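Local coordinates for 3-oxoacyl-(acyl-carrier protein) synthase II (Thermus thermophilus, PDB 1J3N) that probably catalyses the elongating condensation of fatty acid synthesis, joining malonyl-ACP to an acyl chain with loss of carbon dioxide, and is a homodimer, at residues 92-95 with 96-99; 117-121 with 122-126. One frame throughout, in Å; residues are numbered along the deposited sequence.

Contact 1. Residues 92-95 with 96-99; sequences DLDP and ERVG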
ATOM      1  N   ASP A  92       7.203 -21.103 -18.189  1.00 52.30           N
ATOM      2  CA  ASP A  92       8.330 -21.780 -17.557  1.00 51.36           C
ATOM      3  C   ASP A  92       8.397 -21.502 -16.050  1.00 49.38           C
ATOM      4  O   ASP A  92       9.386 -21.825 -15.381  1.00 48.35           O
ATOM      5  CB  ASP A  92       9.622 -21.339 -18.241  1.00 53.55           C
ATOM      6  CG  ASP A  92       9.617 -21.646 -19.726  1.00 56.10           C
ATOM      7  OD1 ASP A  92       8.547 -21.505 -20.359  1.00 57.73           O
ATOM      8  OD2 ASP A  92      10.679 -22.019 -20.265  1.00 57.87           O
ATOM      9  N   LEU A  93       7.331 -20.904 -15.527  1.00 46.57           N
ATOM     10  CA  LEU A  93       7.231 -20.570 -14.111  1.00 43.07           C
ATOM     11  C   LEU A  93       5.942 -21.127 -13.530  1.00 40.51           C
ATOM     12  O   LEU A  93       4.911 -21.140 -14.199  1.00 40.53           O
ATOM     13  CB  LEU A  93       7.217 -19.053 -13.913  1.00 41.30           C
ATOM     14  CG  LEU A  93       8.463 -18.242 -14.240  1.00 41.90           C
ATOM     15  CD1 LEU A  93       8.160 -16.769 -14.020  1.00 39.84           C
ATOM     16  CD2 LEU A  93       9.618 -18.698 -13.359  1.00 40.43           C
ATOM     17  N   ASP A  94       5.999 -21.586 -12.286  1.00 37.24           N
ATOM     18  CA  ASP A  94       4.800 -22.094 -11.637  1.00 35.31           C
ATOM     19  C   ASP A  94       4.037 -20.829 -11.236  1.00 33.20           C
ATOM     20  O   ASP A  94       4.445 -20.106 -10.326  1.00 31.58           O
ATOM     21  CB  ASP A  94       5.177 -22.933 -10.411  1.00 35.51           C
ATOM     22  CG  ASP A  94       3.968 -23.459  -9.676  1.00 35.72           C
ATOM     23  OD1 ASP A  94       4.135 -24.354  -8.823  1.00 38.23           O
ATOM     24  OD2 ASP A  94       2.850 -22.973  -9.942  1.00 38.33           O
ATOM     25  N   PRO A  95       2.924 -20.541 -11.925  1.00 31.70           N
ATOM     26  CA  PRO A  95       2.112 -19.351 -11.647  1.00 29.92           C
ATOM     27  C   PRO A  95       1.695 -19.135 -10.196  1.00 29.28           C
ATOM     28  O   PRO A  95       1.522 -17.995  -9.765  1.00 28.08           O
ATOM     29  CB  PRO A  95       0.920 -19.522 -12.587  1.00 30.51           C
ATOM     30  CG  PRO A  95       0.804 -21.016 -12.721  1.00 31.47           C
ATOM     31  CD  PRO A  95       2.238 -21.430 -12.880  1.00 29.45           C
ATOM     32  N   GLU A  96       1.534 -20.220  -9.444  1.00 28.31           N
ATOM     33  CA  GLU A  96       1.134 -20.116  -8.048  1.00 28.94           C
ATOM     34  C   GLU A  96       2.273 -19.653  -7.161  1.00 26.81           C
ATOM     35  O   GLU A  96       2.046 -19.229  -6.030  1.00 24.26           O
ATOM     36  CB  GLU A  96       0.642 -21.464  -7.512  1.00 30.44           C
ATOM     37  CG  GLU A  96      -0.543 -22.045  -8.249  1.00 34.68           C
ATOM     38  CD  GLU A  96      -1.200 -23.169  -7.470  1.00 36.75           C
ATOM     39  OE1 GLU A  96      -0.471 -24.013  -6.906  1.00 37.33           O
ATOM     40  OE2 GLU A  96      -2.449 -23.210  -7.426  1.00 38.21           O
ATOM     41  N   ARG A  97       3.493 -19.735  -7.676  1.00 25.38           N
ATOM     42  CA  ARG A  97       4.668 -19.359  -6.902  1.00 25.88           C
ATOM     43  C   ARG A  97       5.244 -18.009  -7.299  1.00 24.89           C
ATOM     44  O   ARG A  97       6.315 -17.615  -6.830  1.00 24.40           O
ATOM     45  CB  ARG A  97       5.727 -20.456  -7.032  1.00 27.00           C
ATOM     46  CG  ARG A  97       5.227 -21.834  -6.582  1.00 28.14           C
ATOM     47  CD  ARG A  97       4.791 -21.793  -5.129  1.00 28.98           C
ATOM     48  NE  ARG A  97       5.877 -21.322  -4.273  1.00 30.00           N
ATOM     49  CZ  ARG A  97       5.727 -20.929  -3.012  1.00 30.13           C
ATOM     50  NH1 ARG A  97       4.527 -20.942  -2.440  1.00 31.03           N
ATOM     51  NH2 ARG A  97       6.786 -20.534  -2.318  1.00 30.70           N
ATOM     52  N   VAL A  98       4.528 -17.302  -8.167  1.00 23.57           N
ATOM     53  CA  VAL A  98       4.962 -15.990  -8.615  1.00 24.83           C
ATOM     54  C   VAL A  98       4.048 -14.921  -8.045  1.00 21.86           C
ATOM     55  O   VAL A  98       2.834 -14.949  -8.256  1.00 20.38           O
ATOM     56  CB  VAL A  98       4.951 -15.867 -10.146  1.00 24.85           C
ATOM     57  CG1 VAL A  98       5.375 -14.457 -10.546  1.00 26.63           C
ATOM     58  CG2 VAL A  98       5.900 -16.886 -10.755  1.00 26.87           C
ATOM     59  N   GLY A  99       4.646 -13.982  -7.321  1.00 21.80           N
ATOM     60  CA  GLY A  99       3.882 -12.905  -6.726  1.00 18.11           C
ATOM     61  C   GLY A  99       4.112 -11.602  -7.459  1.00 20.18           C
ATOM     62  O   GLY A  99       5.022 -11.488  -8.292  1.00 18.59           O
TER

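Contact 2. Residues 117-121 with 122-126; sequences RVFLE and RGPNR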
ATOM      1  N   ARG A 117     -13.722  15.705 -13.936  1.00 29.55           N
ATOM      2  CA  ARG A 117     -14.254  16.699 -14.862  1.00 30.91           C
ATOM      3  C   ARG A 117     -15.618  16.234 -15.362  1.00 30.13           C
ATOM      4  O   ARG A 117     -16.537  17.036 -15.504  1.00 27.07           O
ATOM      5  CB  ARG A 117     -13.307  16.903 -16.049  1.00 32.66           C
ATOM      6  CG  ARG A 117     -13.789  17.964 -17.028  1.00 36.63           C
ATOM      7  CD  ARG A 117     -12.749  18.316 -18.086  1.00 38.28           C
ATOM      8  NE  ARG A 117     -11.555  18.954 -17.529  1.00 41.79           N
ATOM      9  CZ  ARG A 117     -10.416  18.322 -17.252  1.00 43.39           C
ATOM     10  NH1 ARG A 117      -9.389  18.995 -16.749  1.00 44.30           N
ATOM     11  NH2 ARG A 117     -10.294  17.019 -17.484  1.00 47.25           N
ATOM     12  N   VAL A 118     -15.739  14.935 -15.627  1.00 29.43           N
ATOM     13  CA  VAL A 118     -17.004  14.363 -16.084  1.00 28.70           C
ATOM     14  C   VAL A 118     -18.034  14.574 -14.982  1.00 30.19           C
ATOM     15  O   VAL A 118     -19.152  15.032 -15.232  1.00 28.43           O
ATOM     16  CB  VAL A 118     -16.884  12.851 -16.334  1.00 26.62           C
ATOM     17  CG1 VAL A 118     -18.273  12.232 -16.473  1.00 26.96           C
ATOM     18  CG2 VAL A 118     -16.066  12.590 -17.584  1.00 25.81           C
ATOM     19  N   PHE A 119     -17.633  14.216 -13.765  1.00 29.96           N
ATOM     20  CA  PHE A 119     -18.463  14.346 -12.576  1.00 31.88           C
ATOM     21  C   PHE A 119     -19.052  15.752 -12.442  1.00 32.87           C
ATOM     22  O   PHE A 119     -20.220  15.910 -12.079  1.00 32.15           O
ATOM     23  CB  PHE A 119     -17.619  13.993 -11.340  1.00 31.34           C
ATOM     24  CG  PHE A 119     -18.274  14.327 -10.031  1.00 31.54           C
ATOM     25  CD1 PHE A 119     -19.582  13.939  -9.769  1.00 32.02           C
ATOM     26  CD2 PHE A 119     -17.574  15.027  -9.055  1.00 31.08           C
ATOM     27  CE1 PHE A 119     -20.185  14.246  -8.552  1.00 34.30           C
ATOM     28  CE2 PHE A 119     -18.161  15.338  -7.839  1.00 31.47           C
ATOM     29  CZ  PHE A 119     -19.472  14.949  -7.584  1.00 33.02           C
ATOM     30  N   LEU A 120     -18.243  16.764 -12.754  1.00 34.53           N
ATOM     31  CA  LEU A 120     -18.670  18.160 -12.661  1.00 35.08           C
ATOM     32  C   LEU A 120     -19.507  18.682 -13.827  1.00 35.52           C
ATOM     33  O   LEU A 120     -20.402  19.501 -13.631  1.00 36.88           O
ATOM     34  CB  LEU A 120     -17.449  19.064 -12.480  1.00 36.45           C
ATOM     35  CG  LEU A 120     -16.982  19.307 -11.044  1.00 38.22           C
ATOM     36  CD1 LEU A 120     -16.954  18.005 -10.270  1.00 39.35           C
ATOM     37  CD2 LEU A 120     -15.606  19.965 -11.062  1.00 39.18           C
ATOM     38  N   GLU A 121     -19.228  18.212 -15.035  1.00 36.03           N
ATOM     39  CA  GLU A 121     -19.961  18.683 -16.204  1.00 37.98           C
ATOM     40  C   GLU A 121     -21.204  17.872 -16.539  1.00 36.91           C
ATOM     41  O   GLU A 121     -22.094  18.363 -17.236  1.00 35.93           O
ATOM     42  CB  GLU A 121     -19.047  18.689 -17.428  1.00 39.57           C
ATOM     43  CG  GLU A 121     -17.657  19.237 -17.153  1.00 43.01           C
ATOM     44  CD  GLU A 121     -16.819  19.334 -18.403  1.00 43.43           C
ATOM     45  OE1 GLU A 121     -16.799  18.361 -19.188  1.00 46.13           O
ATOM     46  OE2 GLU A 121     -16.176  20.385 -18.597  1.00 45.27           O
ATOM     47  N   ARG A 122     -21.274  16.636 -16.048  1.00 35.66           N
ATOM     48  CA  ARG A 122     -22.418  15.783 -16.356  1.00 34.01           C
ATOM     49  C   ARG A 122     -23.014  15.015 -15.191  1.00 32.48           C
ATOM     50  O   ARG A 122     -24.037  14.341 -15.342  1.00 30.79           O
ATOM     51  CB  ARG A 122     -22.040  14.830 -17.491  1.00 35.08           C
ATOM     52  CG  ARG A 122     -22.065  15.531 -18.833  1.00 39.47           C
ATOM     53  CD  ARG A 122     -21.264  14.830 -19.909  1.00 41.76           C
ATOM     54  NE  ARG A 122     -21.258  15.641 -21.127  1.00 43.17           N
ATOM     55  CZ  ARG A 122     -20.429  15.462 -22.151  1.00 43.29           C
ATOM     56  NH1 ARG A 122     -19.528  14.494 -22.113  1.00 43.35           N
ATOM     57  NH2 ARG A 122     -20.495  16.259 -23.211  1.00 43.43           N
ATOM     58  N   GLY A 123     -22.380  15.106 -14.030  1.00 29.06           N
ATOM     59  CA  GLY A 123     -22.925  14.434 -12.870  1.00 28.15           C
ATOM     60  C   GLY A 123     -22.325  13.098 -12.503  1.00 26.68           C
ATOM     61  O   GLY A 123     -21.605  12.480 -13.288  1.00 27.92           O
ATOM     62  N   PRO A 124     -22.631  12.617 -11.294  1.00 25.87           N
ATOM     63  CA  PRO A 124     -22.125  11.339 -10.794  1.00 25.15           C
ATOM     64  C   PRO A 124     -22.601  10.102 -11.544  1.00 24.76           C
ATOM     65  O   PRO A 124     -21.976   9.049 -11.450  1.00 23.68           O
ATOM     66  CB  PRO A 124     -22.555  11.346  -9.329  1.00 25.28           C
ATOM     67  CG  PRO A 124     -23.811  12.158  -9.340  1.00 23.71           C
ATOM     68  CD  PRO A 124     -23.469  13.289 -10.284  1.00 25.63           C
ATOM     69  N   ASN A 125     -23.689  10.215 -12.300  1.00 23.47           N
ATOM     70  CA  ASN A 125     -24.172   9.054 -13.040  1.00 23.69           C
ATOM     71  C   ASN A 125     -23.520   8.921 -14.407  1.00 22.68           C
ATOM     72  O   ASN A 125     -23.744   7.937 -15.116  1.00 22.27           O
ATOM     73  CB  ASN A 125     -25.695   9.093 -13.168  1.00 25.30           C
ATOM     74  CG  ASN A 125     -26.377   9.092 -11.814  1.00 25.00           C
ATOM     75  OD1 ASN A 125     -25.888   8.472 -10.872  1.00 27.81           O
ATOM     76  ND2 ASN A 125     -27.504   9.784 -11.708  1.00 26.08           N
ATOM     77  N   ARG A 126     -22.705   9.906 -14.774  1.00 20.60           N
ATOM     78  CA  ARG A 126     -21.998   9.861 -16.047  1.00 20.70           C
ATOM     79  C   ARG A 126     -20.537   9.458 -15.844  1.00 20.54           C
ATOM     80  O   ARG A 126     -19.770   9.382 -16.796  1.00 19.70           O
ATOM     81  CB  ARG A 126     -22.067  11.220 -16.758  1.00 22.48           C
ATOM     82  CG  ARG A 126     -23.439  11.550 -17.343  1.00 20.48           C
ATOM     83  CD  ARG A 126     -24.095  10.329 -18.020  1.00 17.93           C
ATOM     84  NE  ARG A 126     -23.240   9.702 -19.024  1.00 20.49           N
ATOM     85  CZ  ARG A 126     -23.597   8.666 -19.780  1.00 21.79           C
ATOM     86  NH1 ARG A 126     -24.804   8.124 -19.658  1.00 23.47           N
ATOM     87  NH2 ARG A 126     -22.745   8.172 -20.669  1.00 25.83           N
TER

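Contact 1. Residues 92-95 with 96-99
Asp-94 meets both Glu-96 and Arg-97, and its side chain can be followed outward one atom at a time. CB and CG of Asp-94 lie 4.0 and 3.7 Å from CG of Arg-97. CG of Asp-94 is anti to the backbone N (chi1 179°), which sets the carboxylate beside its own carbonyl and within reach of the N-H of Glu-96. The two oxygens divide the work. OD1 of Asp-94 touches only carbon here, with CG of Arg-97 at 3.5 Å. OD2 of Asp-94 touches CB of Glu-96 and accepts the backbone N-H of Glu-96, with N at 3.1 Å; the bond is fairly straight (150° at the hydrogen), but the donor stands 43° out of the carboxylate plane. This side-chain-to-i+2 bond makes an Asx turn. It is superimposed on a type I beta turn, in which Asp-94 O receives Arg-97 N at 2.8 Å and Pro-95 and Glu-96 hold the corner positions. The double turn lies in the loop between helix 70-86 and strand 98-103 of the N-terminal thiolase-fold half, where it leads into a strand that pairs in parallel with 182-189. A weak bond from Val-98 N to Pro-95 O, 3.5 Å long, carries the winding one residue further. On the buried side, Leu-93 and Val-98 cross at about a right angle, CD1 of the leucine lying 4.0 Å from CG2 of the valine. Arg-97 bends at chi2 and chi3 away from Asp-94, and its NE forms a salt bridge with Asp-181 while NH2 bonds Gly-178 O. Glu-96, on the exposed side, packs on Leu-279 of the second subunit.

Contact 2. Residues 117-121 with 122-126
Phe-119 turns the CD1-CE1 edge of its ring onto Pro-124, and the pyrrolidine answers with a face. The evidence is the even spacing: CE1 lies 3.8 Å from both CB and CD of the proline, while CD1 of Phe-119 is 3.7 Å from Pro-124 N, which sits in the plane of the phenyl ring. Although the CB of Phe-119 points away from residues 122-126, its CG is anti to the backbone N (chi1 169°), and the ring end comes back within reach of Pro-124. Val-118 approaches differently. CG1 of Val-118 comes 3.2 Å from Arg-126 O, a tight meeting of methyl and carbonyl, and 3.9 Å from CB of the same arginine. Arg-126 is brought there by a turn in which its N bonds Gly-123 O; its side chain then leads away. Arg-122 likewise extends outward, and its NH1 hydrogen-bonds a bound citrate, probably from the crystallisation liquor. Behind these side chains the carbonyls of Val-118 and Phe-119 receive the N-H groups of the helix end. Val-118 O takes Arg-122 N at 2.8 Å, with the donor nearly along the C=O axis. Gly-123 N makes only weak bonds, to Phe-119 O at 3.0 Å and, longer, to Val-118 O. Nearby, Leu-120 packs on Leu-120 and Pro-124 on Pro-194, both of the second subunit, so the helix end lies at the dimer interface. The helix C-terminus ends at Gly-123, the first residue to leave helical geometry, at phi 99°, followed by Pro-124, which has no N-H with which to complete a Schellman motif.

Overall arrangement
Contacts 1 and 2 lie in series along the N-terminal half of the chain, on consecutive elements, strand 98-103 and helix 109-122, yet their centres are about 42 Å apart. Contact 1 prepares the entry to a strand and is partly buried: Leu-93 and Val-98 face inward while Asp-94 and Glu-96 stay outside. Contact 2 is a surface contact at the exit from a helix, its centre about 34 Å from that of the chain, against 25 Å for contact 1. A carboxylate reinforces the turn in 92-99; backbone carbonyls and a ring-on-proline contact shape 117-126. Both touch the second subunit, through one residue in contact 1 and five in contact 2.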